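Local atomic coordinates of 4'-phospho-dehydrooxetanocin synthase (Bacillus megaterium, PDB entry 5UL3), a protein that catalyses the cobalamin-dependent radical SAM ring contraction of dAMP to an oxetane aldehyde, a step in the biosynthesis of the nucleoside analogue oxetanocin A. Residues Tyr146-Gln151 with Thr289-Ile294; Gln23-Pro28 with Gly349-Ile354. All blocks are in the same frame, centred on the assembly; numbering follows the deposited sequence. Where two conformers were deposited one is given.

Interaction 1 of 2, residues Tyr146-Gln151 with Thr289-Ile294; sequences YLRKEQ and TPSLDI. With EDO (1,2-ethanediol), chain N.
With CG of Arg148 set opposite the carbonyl carbon (chi1 -67°) and an extended chain beyond, the arginine reaches out from the last turn of helix 138-149 and delivers its guanidinium to Asp293, whose carboxylate comes from the opposite direction. The grip is end-on and bidentate: NH1 of Arg148 donates to OD1 of Asp293 at 2.9 Å and NH2 to OD2 at 2.8 Å. Both bonds are nearly straight and use the syn side of each oxygen; the guanidinium and carboxylate planes are 16° apart, nearly coplanar. Helix 138-149 belongs to the Rossmann-fold domain that houses cobalamin, and the salt bridge ties its C-terminal end to the loop between helices 283-286 and 295-300. A further bond from NH2 to the backbone O of Val155 on strand 154-159 helps fix the rotation of the buried guanidinium. OG of Ser291 lies 3.3 Å from NH1 of Arg148 at too poor an angle for a hydrogen bond; the serine hydroxyl hydrogen-bonds instead with OG of Ser144, one turn earlier on the same helix. Beyond the helix end, each carboxylate oxygen of Glu150 accepts a hydrogen bond from an ethanediol hydroxyl.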
# COMPACT_ATOMS: atom_id res chain seq x y z
N TYR A 146 -11.12 9.65 11.81
CA TYR A 146 -10.78 9.78 13.23
C TYR A 146 -11.27 11.12 13.79
O TYR A 146 -11.93 11.17 14.84
CB TYR A 146 -9.26 9.62 13.41
CG TYR A 146 -8.82 10.02 14.80
CD1 TYR A 146 -8.95 9.16 15.87
CD2 TYR A 146 -8.36 11.32 15.04
CE1 TYR A 146 -8.58 9.56 17.16
CE2 TYR A 146 -8.01 11.73 16.31
CZ TYR A 146 -8.11 10.84 17.36
OH TYR A 146 -7.77 11.27 18.62
N LEU A 147 -10.94 12.22 13.10
CA LEU A 147 -11.34 13.55 13.58
C LEU A 147 -12.86 13.72 13.58
O LEU A 147 -13.42 14.35 14.49
CB LEU A 147 -10.70 14.63 12.71
CG LEU A 147 -9.18 14.74 12.84
CD1 LEU A 147 -8.63 15.78 11.83
CD2 LEU A 147 -8.74 15.10 14.26
N ARG A 148 -13.55 13.17 12.56
CA ARG A 148 -15.01 13.28 12.54
C ARG A 148 -15.65 12.47 13.65
O ARG A 148 -16.61 12.94 14.30
CB ARG A 148 -15.56 12.85 11.17
CG ARG A 148 -15.17 13.82 10.06
CD ARG A 148 -15.68 13.36 8.70
NE ARG A 148 -15.39 14.33 7.66
CZ ARG A 148 -15.42 14.06 6.35
NH1 ARG A 148 -15.74 12.83 5.94
NH2 ARG A 148 -15.14 15.00 5.47
N LYS A 149 -15.16 11.25 13.89
CA LYS A 149 -15.76 10.43 14.93
C LYS A 149 -15.56 11.05 16.31
O LYS A 149 -16.47 11.03 17.14
CB LYS A 149 -15.20 9.01 14.90
CG LYS A 149 -15.81 8.11 15.99
CD LYS A 149 -15.30 6.66 15.88
CE LYS A 149 -16.03 5.73 16.88
NZ LYS A 149 -16.17 4.33 16.35
N GLU A 150 -14.39 11.63 16.56
CA GLU A 150 -14.17 12.36 17.81
C GLU A 150 -14.84 13.73 17.83
O GLU A 150 -14.82 14.41 18.87
CB GLU A 150 -12.67 12.52 18.04
CG GLU A 150 -11.96 11.20 18.34
CD GLU A 150 -12.27 10.67 19.74
OE1 GLU A 150 -12.67 11.46 20.63
OE2 GLU A 150 -12.11 9.45 19.94
N GLN A 151 -15.43 14.14 16.71
CA GLN A 151 -16.07 15.44 16.52
C GLN A 151 -15.14 16.57 16.92
O GLN A 151 -15.50 17.50 17.64
CB GLN A 151 -17.41 15.50 17.27
CG GLN A 151 -18.30 14.29 16.95
CD GLN A 151 -19.77 14.49 17.30
OE1 GLN A 151 -20.22 15.60 17.55
NE2 GLN A 151 -20.52 13.39 17.35
N THR A 289 -14.03 3.45 9.87
CA THR A 289 -14.08 3.42 8.41
C THR A 289 -13.42 4.65 7.80
O THR A 289 -13.74 5.77 8.20
CB THR A 289 -15.54 3.35 7.96
OG1 THR A 289 -16.20 2.26 8.62
CG2 THR A 289 -15.64 3.20 6.41
N PRO A 290 -12.49 4.52 6.84
CA PRO A 290 -11.94 5.71 6.19
C PRO A 290 -13.06 6.55 5.59
O PRO A 290 -14.08 6.04 5.14
CB PRO A 290 -11.04 5.14 5.09
CG PRO A 290 -11.56 3.76 4.87
CD PRO A 290 -12.00 3.28 6.21
N SER A 291 -12.83 7.86 5.57
CA SER A 291 -13.81 8.76 4.98
C SER A 291 -13.94 8.47 3.49
O SER A 291 -12.95 8.17 2.82
CB SER A 291 -13.40 10.22 5.21
OG SER A 291 -13.45 10.52 6.62
N LEU A 292 -15.16 8.58 2.96
CA LEU A 292 -15.42 8.16 1.58
C LEU A 292 -15.75 9.33 0.66
O LEU A 292 -16.27 9.11 -0.45
CB LEU A 292 -16.53 7.11 1.56
CG LEU A 292 -16.21 5.85 2.37
CD1 LEU A 292 -17.41 4.90 2.45
CD2 LEU A 292 -15.00 5.12 1.79
N ASP A 293 -15.40 10.56 1.07
CA ASP A 293 -15.68 11.77 0.28
C ASP A 293 -15.22 11.65 -1.17
O ASP A 293 -15.87 12.18 -2.08
CB ASP A 293 -14.98 12.98 0.90
CG ASP A 293 -15.39 13.24 2.36
OD1 ASP A 293 -15.79 12.30 3.07
OD2 ASP A 293 -15.30 14.41 2.76
N ILE A 294 -14.06 11.03 -1.40
CA ILE A 294 -13.45 10.98 -2.73
C ILE A 294 -13.91 9.79 -3.54
O ILE A 294 -13.59 9.69 -4.74
CB ILE A 294 -11.91 10.98 -2.58
CG1 ILE A 294 -11.44 12.06 -1.60
CG2 ILE A 294 -11.20 11.24 -3.92
CD1 ILE A 294 -11.75 13.49 -2.04
C1 EDO N . -11.53 7.99 23.25
O1 EDO N . -11.90 7.49 21.97
C2 EDO N . -12.67 8.86 23.77
O2 EDO N . -13.18 9.68 22.72

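Interaction 2 of 2, residues Gln23-Pro28 with Gly349-Ile354; sequences QIWLKP and GKHFNI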
# COMPACT_ATOMS: atom_id res chain seq x y z
N GLN A 23 -26.15 7.46 3.59
CA GLN A 23 -25.44 7.72 2.33
C GLN A 23 -24.03 8.20 2.66
O GLN A 23 -23.66 9.36 2.49
CB GLN A 23 -26.22 8.71 1.48
CG GLN A 23 -27.60 8.20 1.17
CD GLN A 23 -28.52 9.29 0.67
OE1 GLN A 23 -28.20 10.00 -0.28
NE2 GLN A 23 -29.65 9.44 1.33
N ILE A 24 -23.21 7.24 3.11
CA ILE A 24 -21.92 7.57 3.70
C ILE A 24 -20.89 8.02 2.67
O ILE A 24 -19.80 8.47 3.06
CB ILE A 24 -21.38 6.37 4.51
CG1 ILE A 24 -21.21 5.13 3.62
CG2 ILE A 24 -22.31 6.08 5.66
CD1 ILE A 24 -20.57 3.94 4.36
N TRP A 25 -21.21 7.96 1.38
CA TRP A 25 -20.32 8.50 0.36
C TRP A 25 -20.47 10.01 0.17
O TRP A 25 -19.60 10.62 -0.45
CB TRP A 25 -20.58 7.82 -0.98
CG TRP A 25 -22.03 7.74 -1.27
CD1 TRP A 25 -22.79 8.67 -1.92
CD2 TRP A 25 -22.92 6.68 -0.90
NE1 TRP A 25 -24.09 8.26 -1.97
CE2 TRP A 25 -24.20 7.04 -1.35
CE3 TRP A 25 -22.75 5.47 -0.23
CZ2 TRP A 25 -25.31 6.23 -1.16
CZ3 TRP A 25 -23.85 4.66 -0.03
CH2 TRP A 25 -25.12 5.04 -0.50
N LEU A 26 -21.55 10.61 0.66
CA LEU A 26 -21.71 12.04 0.47
C LEU A 26 -20.77 12.80 1.39
O LEU A 26 -20.50 12.37 2.52
CB LEU A 26 -23.15 12.47 0.73
CG LEU A 26 -24.24 11.79 -0.10
CD1 LEU A 26 -25.62 12.15 0.46
CD2 LEU A 26 -24.09 12.19 -1.57
N LYS A 27 -20.28 13.93 0.91
CA LYS A 27 -19.44 14.80 1.72
C LYS A 27 -20.29 15.51 2.77
O LYS A 27 -21.50 15.68 2.60
CB LYS A 27 -18.72 15.81 0.83
CG LYS A 27 -18.35 15.22 -0.54
CD LYS A 27 -17.34 16.09 -1.27
CE LYS A 27 -16.58 15.28 -2.31
NZ LYS A 27 -15.37 16.00 -2.81
N PRO A 28 -19.67 15.93 3.89
CA PRO A 28 -20.48 16.50 4.98
C PRO A 28 -21.28 17.73 4.57
O PRO A 28 -22.36 17.95 5.13
CB PRO A 28 -19.42 16.82 6.05
CG PRO A 28 -18.33 15.79 5.81
CD PRO A 28 -18.27 15.70 4.29
N GLY A 349 -18.97 1.17 -2.29
CA GLY A 349 -18.46 0.83 -3.61
C GLY A 349 -19.56 0.37 -4.55
O GLY A 349 -19.60 0.75 -5.72
N LYS A 350 -20.49 -0.43 -4.03
CA LYS A 350 -21.60 -0.93 -4.84
C LYS A 350 -22.48 0.21 -5.34
O LYS A 350 -22.99 0.16 -6.47
CB LYS A 350 -22.42 -1.92 -4.02
CG LYS A 350 -23.56 -2.58 -4.79
CD LYS A 350 -24.45 -3.38 -3.84
CE LYS A 350 -25.41 -4.29 -4.59
NZ LYS A 350 -24.72 -5.44 -5.23
N HIS A 351 -22.66 1.25 -4.51
CA HIS A 351 -23.41 2.42 -4.94
C HIS A 351 -22.81 3.05 -6.19
O HIS A 351 -23.53 3.59 -7.02
CB HIS A 351 -23.45 3.46 -3.82
CG HIS A 351 -24.01 4.78 -4.24
ND1 HIS A 351 -25.37 4.98 -4.39
CD2 HIS A 351 -23.41 5.94 -4.59
CE1 HIS A 351 -25.58 6.23 -4.78
NE2 HIS A 351 -24.41 6.83 -4.92
N PHE A 352 -21.49 2.98 -6.34
CA PHE A 352 -20.80 3.56 -7.48
C PHE A 352 -20.40 2.52 -8.52
O PHE A 352 -19.60 2.83 -9.41
CB PHE A 352 -19.56 4.33 -7.03
CG PHE A 352 -19.86 5.57 -6.25
CD1 PHE A 352 -20.52 6.64 -6.84
CD2 PHE A 352 -19.44 5.68 -4.93
CE1 PHE A 352 -20.78 7.79 -6.13
CE2 PHE A 352 -19.70 6.83 -4.22
CZ PHE A 352 -20.37 7.88 -4.81
N ASN A 353 -20.90 1.29 -8.40
CA ASN A 353 -20.63 0.19 -9.32
C ASN A 353 -19.17 -0.25 -9.31
O ASN A 353 -18.72 -0.91 -10.26
CB ASN A 353 -21.08 0.54 -10.74
CG ASN A 353 -22.56 0.79 -10.83
OD1 ASN A 353 -23.35 0.01 -10.30
ND2 ASN A 353 -22.94 1.87 -11.49
N ILE A 354 -18.42 0.10 -8.27
CA ILE A 354 -17.05 -0.39 -8.10
C ILE A 354 -17.12 -1.87 -7.75
O ILE A 354 -17.93 -2.28 -6.91
CB ILE A 354 -16.33 0.39 -6.99
CG1 ILE A 354 -16.26 1.87 -7.33
CG2 ILE A 354 -14.92 -0.17 -6.76
CD1 ILE A 354 -15.63 2.73 -6.26
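Two nitrogens that look paired but are not bonded mark this contact: NE1 of Trp25 and NE2 of His351 lie 3.3 Å apart, yet each sits over the face of the other's ring, so the N-H angle is poor. What joins them is an offset stack of the imidazole on the indole's five-membered ring, with centroids 3.9 Å apart and planes at 13°. Trp25 takes the crowded first torsion, CG between the backbone N and the carbonyl carbon (chi1 47°), and turns one indole face to the imidazole while CA of Gln23 lies over the rim of the other. The histidine's own CB extends the overlap as a CH-pi contact, 4.0 Å from the centroid of the indole six-membered ring and almost on its normal. Phe352 completes an aromatic cluster from a different direction. Its edge is directed at the indole face in an offset edge-to-face pair, planes at 76°, and its CE2 packs 3.5 Å from CB of Trp25. CD2 of His351 lies over the centre of the phenyl face, so the three rings brace one another. Trp25 stands within a type I turn from Gln23 to Leu26. Helix 335-351 ends in a Schellman motif with Asn353 at C-prime, closed by Ile354 N to Gly349 O and Asn353 N to Lys350 O. The cluster thus joins the loop between helices 7-21 and 28-39 to the C-terminal end of helix 335-351, with Trp25 also touching Arg347 and Ala348 on that helix and Phe352 resting on Leu295 and Ser299 of helix 295-300.

In the fold
Interaction 1 is buried and ionic, whereas interaction 2 lies at the surface and is aromatic, without a hydrogen bond between its segments. Their centres are 14 Å apart, and they meet directly: residues 23-28 pack on 289-294, with CD1 of Leu292 3.8 Å from CD1 of Ile24, and Pro28 lies against the Arg148-Asp293 salt bridge. Helix 335-351 borders both, touching Pro290 and Leu292 in one and supplying His351 in the other. Interaction 1 anchors 289-294 to the cobalamin-binding Rossmann domain, with the side chain of Ser291 about 12 Å from the bound cobalamin; interaction 2 fastens an N-terminal loop to the radical SAM core, away from the annotated sites.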